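Local structure of transcriptional regulator, marR family, putative (Sulfolobus solfataricus, 3F3X) at residues 33-38 with 77-82; 40-45 with 54-59; 26-31 with 108-113. The protein probably binds DNA as a dimeric winged helix-turn-helix transcription factor of the MarR family. One frame throughout, in Å; residues are numbered along the deposited sequence.

Interaction 1. Residues 33-38 with 77-82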
# COMPACT_ATOMS: atom_id res chain seq x y z
N MET A 33 20.62 6.75 0.16
CA MET A 33 20.48 8.19 -0.01
C MET A 33 19.83 8.96 1.14
O MET A 33 19.69 10.19 1.05
CB MET A 33 19.69 8.45 -1.29
CG MET A 33 20.27 7.76 -2.52
SD MET A 33 19.29 8.01 -4.01
CE MET A 33 19.81 9.68 -4.45
N ASN A 34 19.45 8.26 2.20
CA ASN A 34 18.81 8.89 3.34
C ASN A 34 17.53 9.57 2.87
O ASN A 34 17.19 10.67 3.31
CB ASN A 34 19.76 9.89 4.00
CG ASN A 34 19.20 10.46 5.29
OD1 ASN A 34 18.61 9.74 6.10
ND2 ASN A 34 19.40 11.76 5.50
N LEU A 35 16.84 8.90 1.96
CA LEU A 35 15.58 9.39 1.41
C LEU A 35 14.52 8.32 1.59
O LEU A 35 14.85 7.15 1.80
CB LEU A 35 15.70 9.70 -0.09
CG LEU A 35 16.59 10.85 -0.55
CD1 LEU A 35 16.55 10.93 -2.08
CD2 LEU A 35 16.13 12.16 0.08
N SER A 36 13.26 8.72 1.51
CA SER A 36 12.15 7.78 1.62
C SER A 36 11.49 7.72 0.25
O SER A 36 11.83 8.48 -0.66
CB SER A 36 11.14 8.26 2.65
OG SER A 36 10.45 9.41 2.19
N TYR A 37 10.54 6.81 0.10
CA TYR A 37 9.82 6.68 -1.16
C TYR A 37 8.98 7.92 -1.41
O TYR A 37 8.84 8.38 -2.54
CB TYR A 37 8.93 5.44 -1.13
CG TYR A 37 8.20 5.17 -2.43
CD1 TYR A 37 8.87 5.19 -3.65
CD2 TYR A 37 6.85 4.83 -2.42
CE1 TYR A 37 8.21 4.86 -4.83
CE2 TYR A 37 6.19 4.50 -3.59
CZ TYR A 37 6.87 4.51 -4.80
OH TYR A 37 6.21 4.13 -5.94
N LEU A 38 8.40 8.46 -0.34
CA LEU A 38 7.57 9.66 -0.46
C LEU A 38 8.45 10.82 -0.90
O LEU A 38 8.01 11.70 -1.65
CB LEU A 38 6.90 10.00 0.87
CG LEU A 38 5.98 11.22 0.83
CD1 LEU A 38 4.88 11.00 -0.20
CD2 LEU A 38 5.36 11.46 2.21
N LYS A 77 17.53 19.75 3.62
CA LYS A 77 18.61 19.15 2.84
C LYS A 77 18.91 19.96 1.59
O LYS A 77 19.81 19.61 0.82
CB LYS A 77 18.24 17.73 2.41
CG LYS A 77 17.94 16.76 3.53
CD LYS A 77 17.42 15.45 2.95
CE LYS A 77 17.00 14.50 4.04
NZ LYS A 77 17.67 13.18 3.91
N GLY A 78 18.14 21.01 1.36
CA GLY A 78 18.35 21.84 0.19
C GLY A 78 17.91 21.21 -1.13
O GLY A 78 18.38 21.60 -2.20
N LEU A 79 17.00 20.24 -1.05
CA LEU A 79 16.52 19.57 -2.26
C LEU A 79 15.28 20.26 -2.84
O LEU A 79 15.01 20.14 -4.03
CB LEU A 79 16.22 18.11 -1.95
CG LEU A 79 17.42 17.37 -1.36
CD1 LEU A 79 17.08 15.89 -1.22
CD2 LEU A 79 18.65 17.56 -2.24
N VAL A 80 14.53 20.95 -1.99
CA VAL A 80 13.37 21.71 -2.43
C VAL A 80 13.30 22.94 -1.55
O VAL A 80 14.10 23.10 -0.62
CB VAL A 80 12.00 20.95 -2.25
CG1 VAL A 80 12.03 19.61 -2.96
CG2 VAL A 80 11.67 20.80 -0.76
N ARG A 81 12.37 23.83 -1.86
CA ARG A 81 12.17 25.02 -1.05
C ARG A 81 10.70 25.33 -1.12
O ARG A 81 10.03 24.96 -2.09
CB ARG A 81 12.98 26.22 -1.57
CG ARG A 81 12.47 26.84 -2.88
CD ARG A 81 13.16 28.18 -3.14
NE ARG A 81 14.62 28.04 -3.21
CZ ARG A 81 15.27 27.55 -4.26
NH1 ARG A 81 14.60 27.17 -5.34
NH2 ARG A 81 16.58 27.40 -4.21
N ARG A 82 10.18 25.98 -0.09
CA ARG A 82 8.79 26.38 -0.08
C ARG A 82 8.77 27.87 -0.39
O ARG A 82 9.58 28.64 0.14
CB ARG A 82 8.16 26.13 1.29
CG ARG A 82 7.54 24.74 1.43
CD ARG A 82 7.18 24.42 2.87
NE ARG A 82 8.38 24.23 3.67
CZ ARG A 82 8.43 23.55 4.81
NH1 ARG A 82 7.32 23.00 5.31
NH2 ARG A 82 9.58 23.41 5.44
O HOH W 1 19.43 12.82 1.88

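Interaction 2. Residues 40-45 with 54-59. With SO4 (sulfate ion), chain B.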
# COMPACT_ATOMS: atom_id res chain seq x y z
N PHE A 40 11.01 10.63 -2.81
CA PHE A 40 11.19 10.45 -4.24
C PHE A 40 9.98 10.99 -5.01
O PHE A 40 10.13 11.68 -6.02
CB PHE A 40 11.37 8.97 -4.58
CG PHE A 40 11.07 8.63 -6.01
CD1 PHE A 40 11.96 8.99 -7.03
CD2 PHE A 40 9.89 7.99 -6.34
CE1 PHE A 40 11.65 8.70 -8.36
CE2 PHE A 40 9.58 7.70 -7.66
CZ PHE A 40 10.46 8.05 -8.68
N SER A 41 8.79 10.66 -4.54
CA SER A 41 7.56 11.11 -5.19
C SER A 41 7.45 12.63 -5.24
O SER A 41 7.07 13.21 -6.27
CB SER A 41 6.34 10.54 -4.47
OG SER A 41 6.30 9.13 -4.57
N ILE A 42 7.78 13.29 -4.13
CA ILE A 42 7.72 14.74 -4.07
C ILE A 42 8.71 15.34 -5.05
O ILE A 42 8.39 16.30 -5.77
CB ILE A 42 8.00 15.24 -2.63
CG1 ILE A 42 6.85 14.82 -1.71
CG2 ILE A 42 8.18 16.77 -2.62
CD1 ILE A 42 7.09 15.12 -0.24
N LEU A 43 9.92 14.79 -5.09
CA LEU A 43 10.92 15.30 -6.02
C LEU A 43 10.44 15.11 -7.46
O LEU A 43 10.59 16.01 -8.28
CB LEU A 43 12.26 14.58 -5.81
CG LEU A 43 12.97 14.92 -4.49
CD1 LEU A 43 14.25 14.10 -4.35
CD2 LEU A 43 13.30 16.40 -4.45
N LYS A 44 9.86 13.96 -7.77
CA LYS A 44 9.39 13.73 -9.13
C LYS A 44 8.32 14.74 -9.55
O LYS A 44 8.41 15.36 -10.61
CB LYS A 44 8.84 12.32 -9.29
CG LYS A 44 8.33 12.03 -10.71
CD LYS A 44 7.73 10.64 -10.82
CE LYS A 44 7.20 10.38 -12.23
NZ LYS A 44 6.49 9.07 -12.30
N ALA A 45 7.30 14.91 -8.71
CA ALA A 45 6.21 15.84 -9.01
C ALA A 45 6.68 17.29 -9.16
O ALA A 45 6.23 18.01 -10.06
CB ALA A 45 5.14 15.74 -7.94
N VAL A 54 -1.18 20.94 -1.14
CA VAL A 54 -2.44 20.25 -1.34
C VAL A 54 -2.33 19.35 -2.57
O VAL A 54 -2.80 18.21 -2.57
CB VAL A 54 -3.61 21.24 -1.57
CG1 VAL A 54 -4.87 20.48 -1.97
CG2 VAL A 54 -3.87 22.04 -0.30
N TYR A 55 -1.71 19.86 -3.63
CA TYR A 55 -1.54 19.08 -4.84
C TYR A 55 -0.77 17.80 -4.55
O TYR A 55 -1.14 16.73 -5.03
CB TYR A 55 -0.77 19.88 -5.90
CG TYR A 55 -0.45 19.06 -7.13
CD1 TYR A 55 -1.30 19.06 -8.23
CD2 TYR A 55 0.71 18.28 -7.19
CE1 TYR A 55 -1.03 18.30 -9.36
CE2 TYR A 55 1.00 17.51 -8.32
CZ TYR A 55 0.12 17.53 -9.40
OH TYR A 55 0.40 16.78 -10.52
N LEU A 56 0.30 17.92 -3.77
CA LEU A 56 1.12 16.76 -3.44
C LEU A 56 0.39 15.70 -2.63
O LEU A 56 0.45 14.51 -2.94
CB LEU A 56 2.39 17.21 -2.71
CG LEU A 56 3.33 18.07 -3.57
CD1 LEU A 56 4.39 18.72 -2.68
CD2 LEU A 56 3.97 17.21 -4.66
N ALA A 57 -0.31 16.13 -1.58
CA ALA A 57 -1.06 15.20 -0.74
C ALA A 57 -2.11 14.48 -1.58
O ALA A 57 -2.34 13.28 -1.43
CB ALA A 57 -1.72 15.95 0.40
N ASN A 58 -2.74 15.25 -2.46
CA ASN A 58 -3.79 14.75 -3.35
C ASN A 58 -3.29 13.71 -4.34
O ASN A 58 -3.92 12.67 -4.55
CB ASN A 58 -4.38 15.93 -4.12
CG ASN A 58 -5.88 16.02 -3.97
OD1 ASN A 58 -6.62 15.26 -4.60
ND2 ASN A 58 -6.33 16.95 -3.14
N ARG A 59 -2.15 13.99 -4.96
CA ARG A 59 -1.59 13.10 -5.95
C ARG A 59 -1.06 11.81 -5.35
O ARG A 59 -1.19 10.74 -5.94
CB ARG A 59 -0.48 13.81 -6.73
CG ARG A 59 0.24 12.96 -7.78
CD ARG A 59 1.08 13.85 -8.69
NE ARG A 59 2.10 13.12 -9.44
CZ ARG A 59 2.89 13.66 -10.36
NH1 ARG A 59 2.78 14.95 -10.65
NH2 ARG A 59 3.83 12.92 -10.95
S SO4 B . 3.69 9.59 -9.99
O1 SO4 B . 3.80 8.35 -9.20
O2 SO4 B . 4.76 10.52 -9.61
O3 SO4 B . 2.37 10.22 -9.74
O4 SO4 B . 3.82 9.25 -11.42

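Interaction 3. Residues 26-31 with 108-113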
# COMPACT_ATOMS: atom_id res chain seq x y z
N ASN A 26 11.91 1.99 0.87
CA ASN A 26 12.42 2.83 1.94
C ASN A 26 13.78 2.36 2.46
O ASN A 26 14.62 3.18 2.83
CB ASN A 26 11.42 2.89 3.11
CG ASN A 26 10.21 3.76 2.81
OD1 ASN A 26 10.26 4.65 1.96
ND2 ASN A 26 9.12 3.52 3.53
N ASN A 27 13.99 1.05 2.49
CA ASN A 27 15.25 0.49 2.96
C ASN A 27 16.38 0.90 2.01
O ASN A 27 17.41 1.42 2.45
CB ASN A 27 15.19 -1.03 3.05
CG ASN A 27 16.52 -1.62 3.45
OD1 ASN A 27 17.13 -2.38 2.70
ND2 ASN A 27 16.99 -1.25 4.64
N ARG A 28 16.16 0.67 0.72
CA ARG A 28 17.13 0.99 -0.32
C ARG A 28 17.43 2.49 -0.38
O ARG A 28 18.59 2.89 -0.28
CB ARG A 28 16.58 0.54 -1.68
CG ARG A 28 17.62 0.18 -2.70
CD ARG A 28 18.16 -1.21 -2.43
NE ARG A 28 18.73 -1.74 -3.66
CZ ARG A 28 19.07 -3.01 -3.86
NH1 ARG A 28 18.91 -3.92 -2.90
NH2 ARG A 28 19.56 -3.36 -5.03
N LEU A 29 16.40 3.31 -0.58
CA LEU A 29 16.60 4.76 -0.64
C LEU A 29 17.13 5.32 0.68
O LEU A 29 17.94 6.27 0.69
CB LEU A 29 15.29 5.48 -1.00
CG LEU A 29 14.76 5.25 -2.42
CD1 LEU A 29 13.40 5.93 -2.56
CD2 LEU A 29 15.75 5.80 -3.44
N GLY A 30 16.67 4.74 1.79
CA GLY A 30 17.09 5.19 3.10
C GLY A 30 18.56 4.94 3.36
O GLY A 30 19.30 5.85 3.76
N LYS A 31 19.00 3.72 3.10
CA LYS A 31 20.40 3.38 3.33
C LYS A 31 21.38 3.97 2.33
O LYS A 31 22.49 4.36 2.69
CB LYS A 31 20.53 1.85 3.40
CG LYS A 31 19.82 1.31 4.62
CD LYS A 31 19.88 -0.18 4.71
CE LYS A 31 19.39 -0.63 6.07
NZ LYS A 31 19.36 -2.11 6.18
N ASN A 108 15.77 7.95 -8.94
CA ASN A 108 15.04 7.30 -10.03
C ASN A 108 15.80 6.07 -10.50
O ASN A 108 15.22 5.01 -10.72
CB ASN A 108 14.85 8.27 -11.20
CG ASN A 108 14.24 7.60 -12.42
OD1 ASN A 108 14.89 7.45 -13.46
ND2 ASN A 108 12.99 7.19 -12.30
N GLU A 109 17.12 6.22 -10.65
CA GLU A 109 17.96 5.11 -11.09
C GLU A 109 17.90 3.95 -10.09
O GLU A 109 17.77 2.79 -10.49
CB GLU A 109 19.41 5.57 -11.22
CG GLU A 109 20.29 4.58 -11.97
CD GLU A 109 20.34 4.88 -13.45
OE1 GLU A 109 19.29 5.27 -14.03
OE2 GLU A 109 21.42 4.71 -14.05
N VAL A 110 18.00 4.27 -8.80
CA VAL A 110 17.95 3.27 -7.75
C VAL A 110 16.63 2.49 -7.77
O VAL A 110 16.63 1.26 -7.77
CB VAL A 110 18.13 3.91 -6.34
CG1 VAL A 110 17.78 2.90 -5.25
CG2 VAL A 110 19.56 4.39 -6.16
N LEU A 111 15.52 3.21 -7.79
CA LEU A 111 14.21 2.57 -7.80
C LEU A 111 13.89 1.81 -9.08
O LEU A 111 13.33 0.71 -9.04
CB LEU A 111 13.10 3.60 -7.54
CG LEU A 111 13.11 4.20 -6.14
CD1 LEU A 111 11.92 5.15 -5.98
CD2 LEU A 111 13.04 3.08 -5.10
N ARG A 112 14.26 2.39 -10.22
CA ARG A 112 14.02 1.78 -11.52
C ARG A 112 14.74 0.44 -11.66
O ARG A 112 14.17 -0.55 -12.13
CB ARG A 112 14.48 2.72 -12.63
CG ARG A 112 14.00 2.37 -14.03
CD ARG A 112 14.79 3.16 -15.06
NE ARG A 112 16.20 2.79 -15.01
CZ ARG A 112 17.21 3.56 -15.40
NH1 ARG A 112 16.97 4.78 -15.87
NH2 ARG A 112 18.45 3.12 -15.31
N ASN A 113 16.01 0.41 -11.27
CA ASN A 113 16.81 -0.82 -11.35
C ASN A 113 16.28 -1.86 -10.38
O ASN A 113 16.20 -3.05 -10.71
CB ASN A 113 18.29 -0.53 -11.06
CG ASN A 113 18.95 0.30 -12.14
OD1 ASN A 113 18.54 0.26 -13.30
ND2 ASN A 113 19.99 1.04 -11.78

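Interaction 1. Residues 33-38 with 77-82
A lysine-to-carbonyl hydrogen bond beside a small leucine contact joins Asn34 and Leu35 to Lys77 and Leu79. The contact ties the turn between helices 3-33 and 37-48 to the turn that leads from helix 64-76 into strand 80-85. Lys77 NZ donates to the backbone Asn34 O over 2.6 Å. The C=O...N angle is 152°, and the donor is tilted 21° from the carbonyl plane. The lysine chain runs extended from its backbone and bends only at its last torsion (chi4 -126°), which turns the ammonium group to the carbonyl. A water extends the grip. It accepts from Lys77 NZ at 2.7 Å and donates to Met33 O at 2.8 Å. The ammonium group thus serves two successive carbonyls, Asn34 O directly and Met33 O through the water. Next to this polar layer, Leu35 CD2 meets Leu79 CD1 at 4.1 Å. Both leucines are buried, and helix 98-118 also covers them through Val103 and Lys99. Gly78, with positive phi, closes helix 64-76 in a Schellman motif; strand 80-85 follows. Helix 64-76, by family comparison probably the recognition helix, thus leads into antiparallel strands 80-85 and 92-96, the wing of the winged helix-turn-helix fold.

Interaction 2. Residues 40-45 with 54-59
Ala45 packs on Leu56 and Arg59 where helices 37-48 and 53-60 meet in the winged helix-turn-helix domain of this MarR-type protein. The short helical segments cross at 121°, with axes 10.8 Å apart. The apolar contacts are few. Ala45 CB meets Leu56 CD2 at 3.8 Å, and Ile42 CG2 lies 4.3 Å from Leu56 CD1. Ile42 also reaches Ala70 and Leu74, so this layer continues onto helix 64-76.

The polar contacts gather round a sulfate, probably from the crystallisation liquor. Arg59 NE donates to sulfate O3 and NH2 to O2, both at 2.9 Å. These two bonds hold the anion at the guanidinium edge. Lys44 is fully extended, and its NZ reaches sulfate O4 at 2.8 Å. Tyr60 and, from the second subunit, Gln9 and Lys16 complete the site, so the anion bridges the dimer. Its negative charge would offset the gathered lysines and arginine.

The guanidinium is fixed on its other side as well. Arg59 NH1 forms a salt bridge with Glu48 and donates to Tyr55 OH at 3.0 Å, the hydroxyl lying 20° out of the guanidinium plane. The methyl Ala45 CB sits over one guanidinium face, offset toward the rim, 3.7 Å from Arg59 NH1.

Interaction 3. Residues 26-31 with 108-113
No flat group carries this contact: the branches of Leu29 and the CG methylene of Arg28 meet Leu111 and Val110. The flat guanidinium of Arg28 lies beyond its touching CG. Two helices pack here, 3-33 and 98-118, in the dimerisation region of the MarR fold, which in this family is built from the N- and C-terminal helices. Their short segments run roughly antiparallel at 150°, with axes 10.3 Å apart.

Leu29 and Leu111 form the buried side. Their side chains cross at about a right angle. Leu29 CD1 lies 3.8 Å from both Leu111 CD1 and Leu111 CD2, and so sits against the fork of the other leucine. The second branch, Leu29 CD2, reaches Val110 CG1 at 4.0 Å. The isopropyl group of Leu29 therefore spans two neighbouring residues of helix 98-118.

Leu111 also touches Tyr37 and Phe40 of helix 37-48. Its further neighbour is Leu8 of the second subunit, which places this packing beside the dimer interface.

Arg28 closes the solvent side. Its chain bends beyond the touching CG, packs on Leu114 and ends in a long, weak ion pair with Glu117. Val110 has CG1 anti to the backbone N (chi1 168°). This torsion brings that methyl to the methylene of Arg28, with Val110 CG1 and Arg28 CG 3.7 Å apart.

Interaction 2 is buried; interactions 1 and 3 each join a buried leucine pair to an exposed rim. Helix 37-48 connects all three. It begins in interaction 1, carries one side of interaction 2, and sends Phe40 against Leu111 and Leu29 of interaction 3. Asn26 and Leu29 probably hydrogen-bond to Tyr37 and Leu35, tying interaction 3 to interaction 1. Leu43 packs on Val80 between interactions 1 and 2. The chemistry of the three differs. Interaction 1 uses a lysine and backbone carbonyls; interaction 2 combines apolar packing with an arginine and a lysine holding a sulfate at the dimer interface; interaction 3 is aliphatic packing. All three have residues at the second subunit, interaction 1 through Tyr37.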